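Side-chain contacts in purine nucleosidase, (IunH-1) (PDB 3T8J), which belongs to the nucleoside hydrolase family and is an alpha/beta protein with a sodium ion bound deep in its fold: residues 12-17 with 120-125; 31-36 with 42-47; 129-134 with 176-181; 143-148 with 243-248; 273-276 with 282-285. All coordinates share one frame; numbering follows the deposited sequence. Where two conformers were deposited one is given.

Contact 1 (12-17 with 120-125); sequences EDDVLS and AISPLT. With NA (sodium ion), chain B.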
# COMPACT_ATOMS: atom_id res chain seq x y z
N GLU A 12 6.38 -33.91 4.51
CA GLU A 12 5.61 -35.14 4.67
C GLU A 12 4.39 -35.30 3.74
O GLU A 12 4.23 -36.33 3.10
CB GLU A 12 5.22 -35.35 6.15
CG GLU A 12 4.11 -34.42 6.73
CD GLU A 12 4.40 -32.93 6.63
OE1 GLU A 12 5.24 -32.45 7.44
OE2 GLU A 12 3.79 -32.24 5.76
N ASP A 13 3.58 -34.26 3.63
CA ASP A 13 2.33 -34.39 2.88
C ASP A 13 2.59 -34.35 1.37
O ASP A 13 1.74 -34.83 0.59
CB ASP A 13 1.30 -33.32 3.29
CG ASP A 13 -0.10 -33.89 3.49
OD1 ASP A 13 -0.26 -35.01 4.03
OD2 ASP A 13 -1.08 -33.20 3.15
N ASP A 14 3.74 -33.82 0.94
CA ASP A 14 4.15 -33.89 -0.49
C ASP A 14 4.52 -35.34 -0.83
O ASP A 14 4.16 -35.85 -1.88
CB ASP A 14 5.36 -32.99 -0.79
CG ASP A 14 5.14 -31.53 -0.43
OD1 ASP A 14 4.79 -30.75 -1.35
OD2 ASP A 14 5.32 -31.16 0.77
N VAL A 15 5.32 -35.97 0.03
CA VAL A 15 5.67 -37.38 -0.14
C VAL A 15 4.41 -38.25 -0.20
O VAL A 15 4.25 -39.07 -1.13
CB VAL A 15 6.61 -37.89 0.97
CG1 VAL A 15 6.83 -39.45 0.84
CG2 VAL A 15 7.94 -37.14 0.87
N LEU A 16 3.48 -38.05 0.73
CA LEU A 16 2.26 -38.85 0.70
C LEU A 16 1.39 -38.59 -0.54
O LEU A 16 0.78 -39.51 -1.06
CB LEU A 16 1.44 -38.65 1.98
CG LEU A 16 0.51 -39.81 2.32
CD1 LEU A 16 1.30 -41.00 2.88
CD2 LEU A 16 -0.57 -39.38 3.31
N SER A 17 1.38 -37.35 -1.01
CA SER A 17 0.62 -37.01 -2.24
C SER A 17 1.22 -37.71 -3.49
O SER A 17 0.47 -38.24 -4.34
CB SER A 17 0.62 -35.49 -2.43
OG SER A 17 -0.16 -34.85 -1.41
N ALA A 120 -0.36 -28.43 -7.92
CA ALA A 120 0.30 -27.29 -7.31
C ALA A 120 0.01 -27.30 -5.81
O ALA A 120 -0.87 -26.58 -5.32
CB ALA A 120 -0.22 -25.97 -7.95
N ILE A 121 0.79 -28.11 -5.09
CA ILE A 121 0.64 -28.26 -3.63
C ILE A 121 1.68 -27.47 -2.84
O ILE A 121 1.92 -27.75 -1.67
CB ILE A 121 0.62 -29.76 -3.20
CG1 ILE A 121 1.78 -30.56 -3.80
CG2 ILE A 121 -0.71 -30.40 -3.63
CD1 ILE A 121 2.02 -31.94 -3.13
N SER A 122 2.29 -26.49 -3.49
CA SER A 122 3.42 -25.71 -2.96
C SER A 122 3.34 -24.26 -3.43
O SER A 122 2.46 -23.90 -4.25
CB SER A 122 4.71 -26.37 -3.47
OG SER A 122 4.69 -27.79 -3.23
N PRO A 123 4.27 -23.40 -2.99
CA PRO A 123 4.34 -22.06 -3.58
C PRO A 123 4.41 -22.10 -5.13
O PRO A 123 4.95 -23.04 -5.70
CB PRO A 123 5.58 -21.45 -2.93
CG PRO A 123 5.68 -22.16 -1.61
CD PRO A 123 5.30 -23.57 -1.95
N LEU A 124 3.86 -21.09 -5.79
CA LEU A 124 3.56 -21.17 -7.22
C LEU A 124 4.66 -20.63 -8.17
O LEU A 124 4.45 -20.43 -9.38
CB LEU A 124 2.20 -20.50 -7.46
CG LEU A 124 0.98 -21.25 -6.90
CD1 LEU A 124 -0.29 -20.35 -6.86
CD2 LEU A 124 0.65 -22.49 -7.71
N THR A 125 5.85 -20.43 -7.64
CA THR A 125 6.94 -19.80 -8.37
C THR A 125 7.30 -20.50 -9.69
O THR A 125 7.54 -19.82 -10.69
CB THR A 125 8.19 -19.64 -7.45
OG1 THR A 125 7.76 -19.16 -6.17
CG2 THR A 125 9.18 -18.67 -8.08
NA NA B . 3.92 -28.65 -1.04
O HOH W 1 3.55 -29.07 1.25
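Asp14, near the start of helix 12-23, and Ile121, just past strand 116-120, have the nearest CA atoms of the two segments, 7.3 Å apart, and no hydrogen bond crosses between the segments. A sodium ion joins them instead. Asp14 binds it through one carboxylate oxygen, with OD1 2.3 Å from the metal. Its OD2 turns elsewhere: it accepts from Ala11 N and probably from the metal-bound water, 2.8 Å from Asp14 OD2. The loop supplies two ligands. Ile121 O is 2.3 Å from sodium, and Ser122 OG is 2.5 Å from it. The same hydroxyl gives its hydrogen to Asp7 O, which fixes its rotation. Asp9 OD2 and the water complete the set of ligands.

The side chain of Ile121 runs past that of Asp14 in the opposite sense. Its CG1 sits between the backbone N and the carbonyl carbon (chi1 50°), and CD1 extends towards the helix. Ile121 CD1 stops 3.5 Å from Asp14 OD1 and 3.9 Å from Ser17 CB. It thus lays an apolar cover beside the metal-bound oxygen. Two aspartates, a serine hydroxyl, a backbone oxygen and a water around the ion are consistent with the metal site of the nucleoside hydrolase family. The site lies deep in the chain, where the loops after strands 3-8 and 116-120 meet helix 12-23, and Asp238 of helix 237-246 packs on Asp14, Ser17 and Ile121.

Contact 2 (31-36 with 42-47); sequences VTIVEG and QEVKNA
Ile33 carries most of the apolar contact between strand 27-33 and helix 40-53. With CG1 anti to the carbonyl carbon (chi1 -49°), Ile33 CG2 falls anti to the backbone N and meets Val44 CG2 at 3.8 Å and, at the same 3.8 Å, the methylene carbon Glu43 CB. The other branch bends along the helix, and Ile33 CD1 rests 3.7 Å from Ala47 CB. Val31 CG1 reaches the same methyl from one step back on the strand face, 4.1 Å from Ala47 CB.

The polar part gathers round Glu43. Its chain is extended beyond CG and carries the carboxylate past Ile33 to the loop that follows the strand. There Glu43 OE1 comes within 2.6 Å of Val34 O. Glu43 OE2 accepts a hydrogen bond from Ile38 N in the connecting loop, and it stands 3.7 Å from Gly36 N. This buried carboxylate therefore ties the turn between strand and helix to the helix itself.

The axes of segments 31-33 and 42-47 pass 9.1 Å apart and run nearly antiparallel, at 165°. This is the first half of a beta-alpha-beta crossover, in which helix 40-53 covers the sheet and leads to the parallel edge strand 60-62.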
# COMPACT_ATOMS: atom_id res chain seq x y z
N VAL A 31 8.54 -34.63 -11.15
CA VAL A 31 8.44 -33.92 -9.90
C VAL A 31 9.29 -32.65 -10.02
O VAL A 31 10.41 -32.69 -10.49
CB VAL A 31 8.99 -34.76 -8.73
CG1 VAL A 31 8.89 -33.96 -7.40
CG2 VAL A 31 8.29 -36.10 -8.61
N THR A 32 8.69 -31.50 -9.69
CA THR A 32 9.37 -30.19 -9.76
C THR A 32 9.51 -29.68 -8.32
O THR A 32 8.63 -29.96 -7.48
CB THR A 32 8.60 -29.20 -10.69
OG1 THR A 32 7.23 -29.10 -10.29
CG2 THR A 32 8.72 -29.66 -12.17
N ILE A 33 10.64 -29.03 -8.00
CA ILE A 33 10.92 -28.58 -6.63
C ILE A 33 10.93 -27.07 -6.54
O ILE A 33 11.54 -26.41 -7.39
CB ILE A 33 12.29 -29.12 -6.13
CG1 ILE A 33 12.42 -30.64 -6.38
CG2 ILE A 33 12.49 -28.82 -4.62
CD1 ILE A 33 11.43 -31.48 -5.58
N VAL A 34 10.31 -26.55 -5.49
CA VAL A 34 10.18 -25.10 -5.27
C VAL A 34 10.52 -24.75 -3.81
O VAL A 34 10.32 -25.59 -2.92
CB VAL A 34 8.76 -24.62 -5.67
CG1 VAL A 34 7.69 -25.16 -4.70
CG2 VAL A 34 8.68 -23.07 -5.78
N GLU A 35 10.95 -23.53 -3.58
CA GLU A 35 11.18 -23.04 -2.20
C GLU A 35 9.90 -23.16 -1.37
O GLU A 35 8.77 -23.02 -1.91
CB GLU A 35 11.69 -21.58 -2.21
CG GLU A 35 10.62 -20.49 -2.32
CD GLU A 35 10.06 -20.27 -3.73
OE1 GLU A 35 10.69 -20.72 -4.71
OE2 GLU A 35 8.99 -19.60 -3.82
N GLY A 36 10.05 -23.35 -0.07
CA GLY A 36 8.91 -23.32 0.85
C GLY A 36 9.25 -23.92 2.21
O GLY A 36 9.96 -23.32 2.98
N GLN A 42 17.53 -29.84 0.69
CA GLN A 42 16.96 -31.01 1.33
C GLN A 42 15.62 -31.41 0.68
O GLN A 42 15.28 -32.60 0.61
CB GLN A 42 16.81 -30.84 2.85
CG GLN A 42 16.38 -32.12 3.59
CD GLN A 42 17.36 -33.29 3.43
OE1 GLN A 42 18.58 -33.11 3.64
NE2 GLN A 42 16.86 -34.46 3.08
N GLU A 43 14.87 -30.42 0.21
CA GLU A 43 13.62 -30.74 -0.52
C GLU A 43 13.89 -31.56 -1.76
O GLU A 43 13.13 -32.49 -2.07
CB GLU A 43 12.88 -29.44 -0.88
CG GLU A 43 12.34 -28.67 0.29
CD GLU A 43 11.62 -27.40 -0.13
OE1 GLU A 43 11.88 -26.93 -1.27
OE2 GLU A 43 10.81 -26.89 0.67
N VAL A 44 14.96 -31.23 -2.50
CA VAL A 44 15.35 -32.01 -3.67
C VAL A 44 15.72 -33.45 -3.29
O VAL A 44 15.27 -34.44 -3.88
CB VAL A 44 16.51 -31.33 -4.44
CG1 VAL A 44 16.95 -32.16 -5.64
CG2 VAL A 44 16.17 -29.90 -4.86
N LYS A 45 16.54 -33.59 -2.24
CA LYS A 45 16.93 -34.91 -1.77
C LYS A 45 15.75 -35.73 -1.25
O LYS A 45 15.68 -36.94 -1.48
CB LYS A 45 18.04 -34.80 -0.71
CG LYS A 45 19.34 -34.11 -1.19
CD LYS A 45 20.00 -34.75 -2.38
CE LYS A 45 21.34 -34.06 -2.75
NZ LYS A 45 22.46 -34.30 -1.77
N ASN A 46 14.79 -35.07 -0.61
CA ASN A 46 13.59 -35.74 -0.12
C ASN A 46 12.81 -36.38 -1.26
O ASN A 46 12.34 -37.52 -1.15
CB ASN A 46 12.65 -34.77 0.62
CG ASN A 46 13.11 -34.41 2.03
OD1 ASN A 46 14.04 -35.00 2.60
ND2 ASN A 46 12.40 -33.46 2.63
N ALA A 47 12.68 -35.66 -2.36
CA ALA A 47 11.92 -36.18 -3.49
C ALA A 47 12.60 -37.39 -4.15
O ALA A 47 11.97 -38.39 -4.48
CB ALA A 47 11.65 -35.05 -4.52

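Contact 3 (129-134 with 176-181); sequences LAYLLD and FNAGFD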
# COMPACT_ATOMS: atom_id res chain seq x y z
N LEU A 129 6.86 -18.85 -13.44
CA LEU A 129 8.01 -18.67 -14.34
C LEU A 129 7.78 -19.38 -15.69
O LEU A 129 8.10 -18.81 -16.73
CB LEU A 129 9.31 -19.12 -13.65
CG LEU A 129 10.61 -18.67 -14.32
CD1 LEU A 129 10.59 -17.21 -14.74
CD2 LEU A 129 11.79 -18.93 -13.38
N ALA A 130 7.22 -20.59 -15.67
CA ALA A 130 6.91 -21.30 -16.91
C ALA A 130 5.92 -20.48 -17.75
O ALA A 130 6.10 -20.33 -18.98
CB ALA A 130 6.35 -22.70 -16.59
N TYR A 131 4.87 -19.96 -17.12
CA TYR A 131 3.86 -19.13 -17.83
C TYR A 131 4.52 -17.89 -18.45
O TYR A 131 4.23 -17.54 -19.59
CB TYR A 131 2.70 -18.71 -16.90
CG TYR A 131 1.82 -17.66 -17.51
CD1 TYR A 131 0.91 -18.01 -18.48
CD2 TYR A 131 1.98 -16.32 -17.19
CE1 TYR A 131 0.14 -17.03 -19.10
CE2 TYR A 131 1.22 -15.35 -17.79
CZ TYR A 131 0.30 -15.71 -18.74
OH TYR A 131 -0.48 -14.75 -19.40
N LEU A 132 5.35 -17.20 -17.67
CA LEU A 132 6.00 -15.98 -18.12
C LEU A 132 6.86 -16.22 -19.37
O LEU A 132 6.88 -15.37 -20.29
CB LEU A 132 6.85 -15.34 -17.00
CG LEU A 132 6.06 -14.75 -15.82
CD1 LEU A 132 7.04 -14.51 -14.63
CD2 LEU A 132 5.35 -13.49 -16.24
N LEU A 133 7.53 -17.37 -19.43
CA LEU A 133 8.34 -17.74 -20.59
C LEU A 133 7.51 -18.23 -21.79
O LEU A 133 7.94 -18.06 -22.94
CB LEU A 133 9.36 -18.78 -20.20
CG LEU A 133 10.43 -18.20 -19.29
CD1 LEU A 133 11.11 -19.28 -18.49
CD2 LEU A 133 11.44 -17.38 -20.11
N ASP A 134 6.37 -18.87 -21.52
CA ASP A 134 5.48 -19.41 -22.60
C ASP A 134 4.02 -19.33 -22.16
O ASP A 134 3.50 -20.23 -21.49
CB ASP A 134 5.88 -20.84 -22.96
CG ASP A 134 5.12 -21.39 -24.15
OD1 ASP A 134 4.22 -20.71 -24.68
OD2 ASP A 134 5.45 -22.52 -24.59
N PHE A 176 -3.19 -16.92 -10.96
CA PHE A 176 -4.63 -16.70 -10.85
C PHE A 176 -5.15 -15.75 -11.92
O PHE A 176 -6.37 -15.75 -12.14
CB PHE A 176 -5.04 -16.30 -9.42
CG PHE A 176 -5.24 -17.46 -8.51
CD1 PHE A 176 -4.14 -18.11 -7.96
CD2 PHE A 176 -6.49 -17.91 -8.17
CE1 PHE A 176 -4.30 -19.19 -7.10
CE2 PHE A 176 -6.65 -19.00 -7.35
CZ PHE A 176 -5.55 -19.63 -6.79
N ASN A 177 -4.28 -14.95 -12.55
CA ASN A 177 -4.67 -14.00 -13.60
C ASN A 177 -4.46 -14.56 -15.02
O ASN A 177 -4.96 -13.98 -16.00
CB ASN A 177 -3.88 -12.70 -13.42
CG ASN A 177 -4.29 -11.61 -14.38
OD1 ASN A 177 -5.42 -11.13 -14.35
ND2 ASN A 177 -3.36 -11.21 -15.24
N ALA A 178 -3.76 -15.68 -15.15
CA ALA A 178 -3.31 -16.20 -16.45
C ALA A 178 -4.42 -16.81 -17.32
O ALA A 178 -4.31 -16.81 -18.55
CB ALA A 178 -2.20 -17.23 -16.27
N GLY A 179 -5.43 -17.39 -16.68
CA GLY A 179 -6.53 -18.10 -17.37
C GLY A 179 -6.51 -19.62 -17.29
O GLY A 179 -7.17 -20.30 -18.07
N PHE A 180 -5.74 -20.20 -16.36
CA PHE A 180 -5.75 -21.64 -16.15
C PHE A 180 -7.10 -22.10 -15.61
O PHE A 180 -7.81 -21.33 -14.94
CB PHE A 180 -4.71 -22.00 -15.07
CG PHE A 180 -3.24 -21.84 -15.47
CD1 PHE A 180 -2.64 -22.78 -16.30
CD2 PHE A 180 -2.47 -20.79 -14.97
CE1 PHE A 180 -1.32 -22.63 -16.66
CE2 PHE A 180 -1.12 -20.68 -15.32
CZ PHE A 180 -0.56 -21.59 -16.16
N ASP A 181 -7.43 -23.38 -15.81
CA ASP A 181 -8.59 -24.03 -15.20
C ASP A 181 -8.16 -24.49 -13.81
O ASP A 181 -7.48 -25.51 -13.71
CB ASP A 181 -9.03 -25.21 -16.08
CG ASP A 181 -10.28 -25.91 -15.57
OD1 ASP A 181 -10.68 -25.66 -14.41
OD2 ASP A 181 -10.88 -26.73 -16.33
O HOH W 2 -2.78 -15.46 -20.38
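Tyr131 and Ala178 meet where two helices of this alpha/beta fold come to their ends. Helix 125-133 brings the tyrosine, and the C-terminal end region of helix 169-177 brings the alanine. Followed outward, the tyrosine side chain meets two side chains of the other segment. Its CB lies at the edge of the Phe180 ring, near the ring plane, with Tyr131 CB 4.4 Å from Phe180 CZ. CG is anti to the backbone N (chi1 169°), which leads the ring off the helix and across to the other segment.

One face of that ring takes the Ala178 methyl. Tyr131 CD1 is 3.9 Å from Ala178 CB. Tyr131 CE1 is nearest, 3.7 Å from Ala178 CB, and Tyr131 CZ follows at 3.8 Å from the same methyl. Ala178 CB stands 16° off the normal of the Tyr131 ring and somewhat toward the rim, a CH-pi contact. The ring is further packed by Val138 and Ile174. Tyr131, Ala178 and Phe180 thus all pack on Val138.

Beyond the alanine the chain turns at Gly179, which has a positive phi and is the first residue to leave helical backbone angles. Phe180 then starts the approach to strand 182-185.

The tip of Tyr131 is polar and lies at a subunit boundary. Its OH is hydrogen-bonded to Lys66 NZ of the second subunit. A water also bridges the two segments: it sits 2.6 Å from Tyr131 OH and donates to the backbone oxygen Ala178 O at 2.7 Å.

Contact 4 (143-148 with 243-248); sequences KVWVMG and AIAIDG
Trp145 on strand 141-147 and Ala245 near the end of helix 237-246 have the closest CA atoms of the two segments, at 6.8 Å. The contact is a sheet-to-helix packing in the alpha/beta core: a central strand of the parallel part of the sheet is covered by a helix that comes almost a hundred residues later.

The tryptophan does nearly all of the work on the strand side. CG sits beside the backbone N (chi1 -57°), and the indole lies flat against the helix. Ala245 CB stands over one face, 3.6 Å from the centroid of the five-membered ring of Trp145 and only 9° off its normal. This is a CH-pi contact. The helix backbone follows the same face onto the six-membered ring, with Ala245 CA 3.9 Å from Trp145 CZ2. At the far end Ile244 CG2 packs 4.2 Å from Trp145 CZ3.

The opposite face is occupied from the strand itself. Lys143, two residues before, sets its CG methylene there. The indole is thus sandwiched, and its polar atom has a partner too: Trp145 NE1 is hydrogen-bonded to Glu117 OE1 on the adjacent strand 116-120. On the other side, Lys143 CG lies 3.3 Å above the Trp145 indole plane, toward the rim.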
# COMPACT_ATOMS: atom_id res chain seq x y z
N LYS A 143 -5.58 -28.82 -16.45
CA LYS A 143 -6.12 -28.56 -15.14
C LYS A 143 -4.97 -28.24 -14.17
O LYS A 143 -3.93 -28.88 -14.25
CB LYS A 143 -6.87 -29.80 -14.64
CG LYS A 143 -7.65 -29.61 -13.40
CD LYS A 143 -8.88 -28.73 -13.64
CE LYS A 143 -9.54 -28.45 -12.33
NZ LYS A 143 -10.86 -27.79 -12.54
N VAL A 144 -5.19 -27.24 -13.31
CA VAL A 144 -4.29 -26.94 -12.17
C VAL A 144 -5.09 -27.18 -10.90
O VAL A 144 -6.13 -26.55 -10.67
CB VAL A 144 -3.76 -25.51 -12.24
CG1 VAL A 144 -2.76 -25.25 -11.11
CG2 VAL A 144 -3.09 -25.27 -13.61
N TRP A 145 -4.55 -28.07 -10.05
CA TRP A 145 -5.12 -28.39 -8.74
C TRP A 145 -4.27 -27.70 -7.68
O TRP A 145 -3.11 -28.05 -7.52
CB TRP A 145 -5.11 -29.90 -8.54
CG TRP A 145 -5.83 -30.72 -9.59
CD1 TRP A 145 -5.29 -31.34 -10.70
CD2 TRP A 145 -7.23 -31.03 -9.62
NE1 TRP A 145 -6.27 -32.02 -11.39
CE2 TRP A 145 -7.47 -31.82 -10.76
CE3 TRP A 145 -8.31 -30.69 -8.80
CZ2 TRP A 145 -8.74 -32.29 -11.08
CZ3 TRP A 145 -9.57 -31.16 -9.12
CH2 TRP A 145 -9.77 -31.94 -10.26
N VAL A 146 -4.82 -26.68 -7.05
CA VAL A 146 -4.07 -25.81 -6.14
C VAL A 146 -4.44 -26.09 -4.69
O VAL A 146 -5.62 -26.04 -4.32
CB VAL A 146 -4.37 -24.32 -6.44
CG1 VAL A 146 -3.69 -23.40 -5.39
CG2 VAL A 146 -3.90 -23.93 -7.84
N MET A 147 -3.44 -26.43 -3.88
CA MET A 147 -3.62 -26.37 -2.42
C MET A 147 -3.16 -24.96 -2.05
O MET A 147 -1.97 -24.61 -2.24
CB MET A 147 -2.78 -27.40 -1.67
CG MET A 147 -3.15 -27.52 -0.19
SD MET A 147 -2.49 -26.13 0.79
CE MET A 147 -3.94 -25.71 1.77
N GLY A 148 -4.08 -24.13 -1.58
CA GLY A 148 -3.69 -22.78 -1.21
C GLY A 148 -4.84 -21.95 -0.72
O GLY A 148 -5.98 -22.23 -1.02
N ALA A 243 -6.30 -36.27 -3.34
CA ALA A 243 -7.42 -37.22 -3.32
C ALA A 243 -8.57 -36.69 -4.17
O ALA A 243 -9.20 -37.46 -4.90
CB ALA A 243 -7.88 -37.53 -1.87
N ILE A 244 -8.85 -35.39 -4.07
CA ILE A 244 -9.92 -34.77 -4.88
C ILE A 244 -9.51 -34.78 -6.36
O ILE A 244 -10.35 -35.01 -7.25
CB ILE A 244 -10.21 -33.33 -4.39
CG1 ILE A 244 -10.89 -33.36 -3.02
CG2 ILE A 244 -11.07 -32.56 -5.40
CD1 ILE A 244 -10.87 -32.00 -2.34
N ALA A 245 -8.22 -34.54 -6.66
CA ALA A 245 -7.77 -34.61 -8.06
C ALA A 245 -8.01 -36.00 -8.65
O ALA A 245 -8.49 -36.14 -9.78
CB ALA A 245 -6.30 -34.20 -8.19
N ILE A 246 -7.76 -37.03 -7.87
CA ILE A 246 -7.99 -38.42 -8.29
C ILE A 246 -9.48 -38.77 -8.41
O ILE A 246 -9.91 -39.36 -9.42
CB ILE A 246 -7.30 -39.41 -7.30
CG1 ILE A 246 -5.78 -39.27 -7.37
CG2 ILE A 246 -7.71 -40.86 -7.59
CD1 ILE A 246 -5.01 -39.86 -6.14
N ASP A 247 -10.25 -38.41 -7.39
CA ASP A 247 -11.69 -38.71 -7.30
C ASP A 247 -12.45 -37.46 -6.86
O ASP A 247 -12.49 -37.12 -5.68
CB ASP A 247 -11.91 -39.84 -6.28
CG ASP A 247 -13.38 -40.19 -6.09
OD1 ASP A 247 -14.26 -39.59 -6.75
OD2 ASP A 247 -13.66 -41.10 -5.27
N GLY A 248 -13.06 -36.77 -7.83
CA GLY A 248 -13.71 -35.51 -7.57
C GLY A 248 -14.90 -35.58 -6.63
O GLY A 248 -15.28 -34.55 -6.05

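Contact 5 (273-276 with 282-285); sequences LVDR and SWSD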
# COMPACT_ATOMS: atom_id res chain seq x y z
N LEU A 273 -8.57 -13.13 -1.33
CA LEU A 273 -9.78 -12.32 -1.11
C LEU A 273 -10.84 -12.77 -2.13
O LEU A 273 -10.61 -12.64 -3.32
CB LEU A 273 -9.43 -10.85 -1.30
CG LEU A 273 -8.21 -10.42 -0.44
CD1 LEU A 273 -7.59 -9.14 -0.97
CD2 LEU A 273 -8.53 -10.38 1.07
N VAL A 274 -11.95 -13.28 -1.61
CA VAL A 274 -12.92 -14.00 -2.47
C VAL A 274 -14.24 -13.22 -2.62
O VAL A 274 -14.94 -12.95 -1.64
CB VAL A 274 -13.20 -15.38 -1.91
CG1 VAL A 274 -14.19 -16.13 -2.80
CG2 VAL A 274 -11.89 -16.21 -1.80
N ASP A 275 -14.55 -12.84 -3.87
CA ASP A 275 -15.83 -12.22 -4.22
C ASP A 275 -16.82 -13.35 -4.49
O ASP A 275 -16.61 -14.16 -5.40
CB ASP A 275 -15.63 -11.30 -5.42
CG ASP A 275 -16.84 -10.42 -5.73
OD1 ASP A 275 -17.93 -10.67 -5.18
OD2 ASP A 275 -16.64 -9.40 -6.45
N ARG A 276 -17.90 -13.37 -3.71
CA ARG A 276 -18.97 -14.37 -3.80
C ARG A 276 -20.16 -13.83 -4.60
O ARG A 276 -21.20 -14.53 -4.74
CB ARG A 276 -19.44 -14.77 -2.39
CG ARG A 276 -18.34 -15.06 -1.35
CD ARG A 276 -18.92 -15.21 0.06
NE ARG A 276 -19.55 -13.97 0.49
CZ ARG A 276 -18.90 -12.90 0.96
NH1 ARG A 276 -17.59 -12.94 1.15
NH2 ARG A 276 -19.61 -11.80 1.24
N SER A 282 -18.90 -5.15 -5.85
CA SER A 282 -18.25 -6.35 -6.39
C SER A 282 -17.03 -5.91 -7.20
O SER A 282 -16.99 -4.81 -7.77
CB SER A 282 -19.24 -7.19 -7.20
OG SER A 282 -18.66 -8.30 -7.88
N TRP A 283 -16.01 -6.74 -7.19
CA TRP A 283 -14.77 -6.43 -7.86
C TRP A 283 -14.79 -6.88 -9.32
O TRP A 283 -14.26 -6.19 -10.21
CB TRP A 283 -13.63 -7.12 -7.13
CG TRP A 283 -13.49 -6.68 -5.71
CD1 TRP A 283 -13.70 -5.43 -5.19
CD2 TRP A 283 -13.07 -7.50 -4.61
NE1 TRP A 283 -13.44 -5.42 -3.83
CE2 TRP A 283 -13.06 -6.68 -3.46
CE3 TRP A 283 -12.71 -8.84 -4.49
CZ2 TRP A 283 -12.68 -7.16 -2.19
CZ3 TRP A 283 -12.33 -9.32 -3.25
CH2 TRP A 283 -12.32 -8.48 -2.12
N SER A 284 -15.36 -8.06 -9.55
CA SER A 284 -15.55 -8.63 -10.88
C SER A 284 -16.69 -9.62 -10.84
O SER A 284 -16.93 -10.25 -9.80
CB SER A 284 -14.29 -9.35 -11.39
OG SER A 284 -14.41 -9.77 -12.74
N ASP A 285 -17.38 -9.80 -11.96
CA ASP A 285 -18.35 -10.89 -12.07
C ASP A 285 -17.83 -12.11 -12.81
O ASP A 285 -18.60 -13.01 -13.12
CB ASP A 285 -19.62 -10.36 -12.73
CG ASP A 285 -20.48 -9.61 -11.77
OD1 ASP A 285 -21.10 -10.27 -10.89
OD2 ASP A 285 -20.52 -8.35 -11.87
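Asp275 holds CG anti to its N atom (chi1 -170°), which drives the carboxylate from strand 272-275 into the returning loop. Ser282 answers with OG likewise opposite its own N (chi1 174°), so that the hydroxyl faces the acid. The two groups meet at Asp275 OD2. Ser282 OG donates to it at 2.7 Å, from the syn side and tilted out of the carboxylate plane. Trp283 N donates to the same oxygen at 2.8 Å, with an angle of 156° at the hydrogen, and comes in nearly in line with the C-O bond. The other oxygen, OD1, accepts from Phe277 N just after the strand.

The indole of Trp283 adds an apolar part. Its six-membered ring presents an edge to the strand, with CZ3 3.7 Å from Leu273 O and 3.8 Å from Leu273 CB. Trp283 CE3 lies 3.9 Å from Asp275 CB. Phe258 of the neighbouring strand 251-261 touches the tryptophan.

Strand 272-275 is the outermost of the sheet in this chain, and the contact folds the loop toward strand 289-295 back onto it. Ile267, Thr268 and Pro159 of the third subunit pack on Trp283, Leu273 and Asp275 of this chain.

The carboxylate thus receives three hydrogen bonds, and two of them grip a single oxygen. They pin the loop 276-281 at both ends. Such donors would probably stabilise the charged form of this buried acid.

In the fold
Contact 1 holds the sodium ion, and contacts 2 and 4 flank it at the same sheet, with centres about 9 and 12 Å from that of contact 1. Contact 2 touches it closely: Thr125 OG1 lies 2.7 Å from Glu35 OE2, and Val34 CG1 lies 3.4 Å from Ser122 CB. Contact 4 joins it by strand pairing, through backbone hydrogen bonds of Ala120 with Trp145 and Met147. Contacts 3 and 4 alternate along the chain and are tied by the salt bridge Asp181 OD1 to Lys143 NZ, 2.8 Å. Contact 5 stands apart on the outermost strand 272-275, its centre about 27 Å from that of contact 1. Contacts 3 and 5 face different neighbouring subunits.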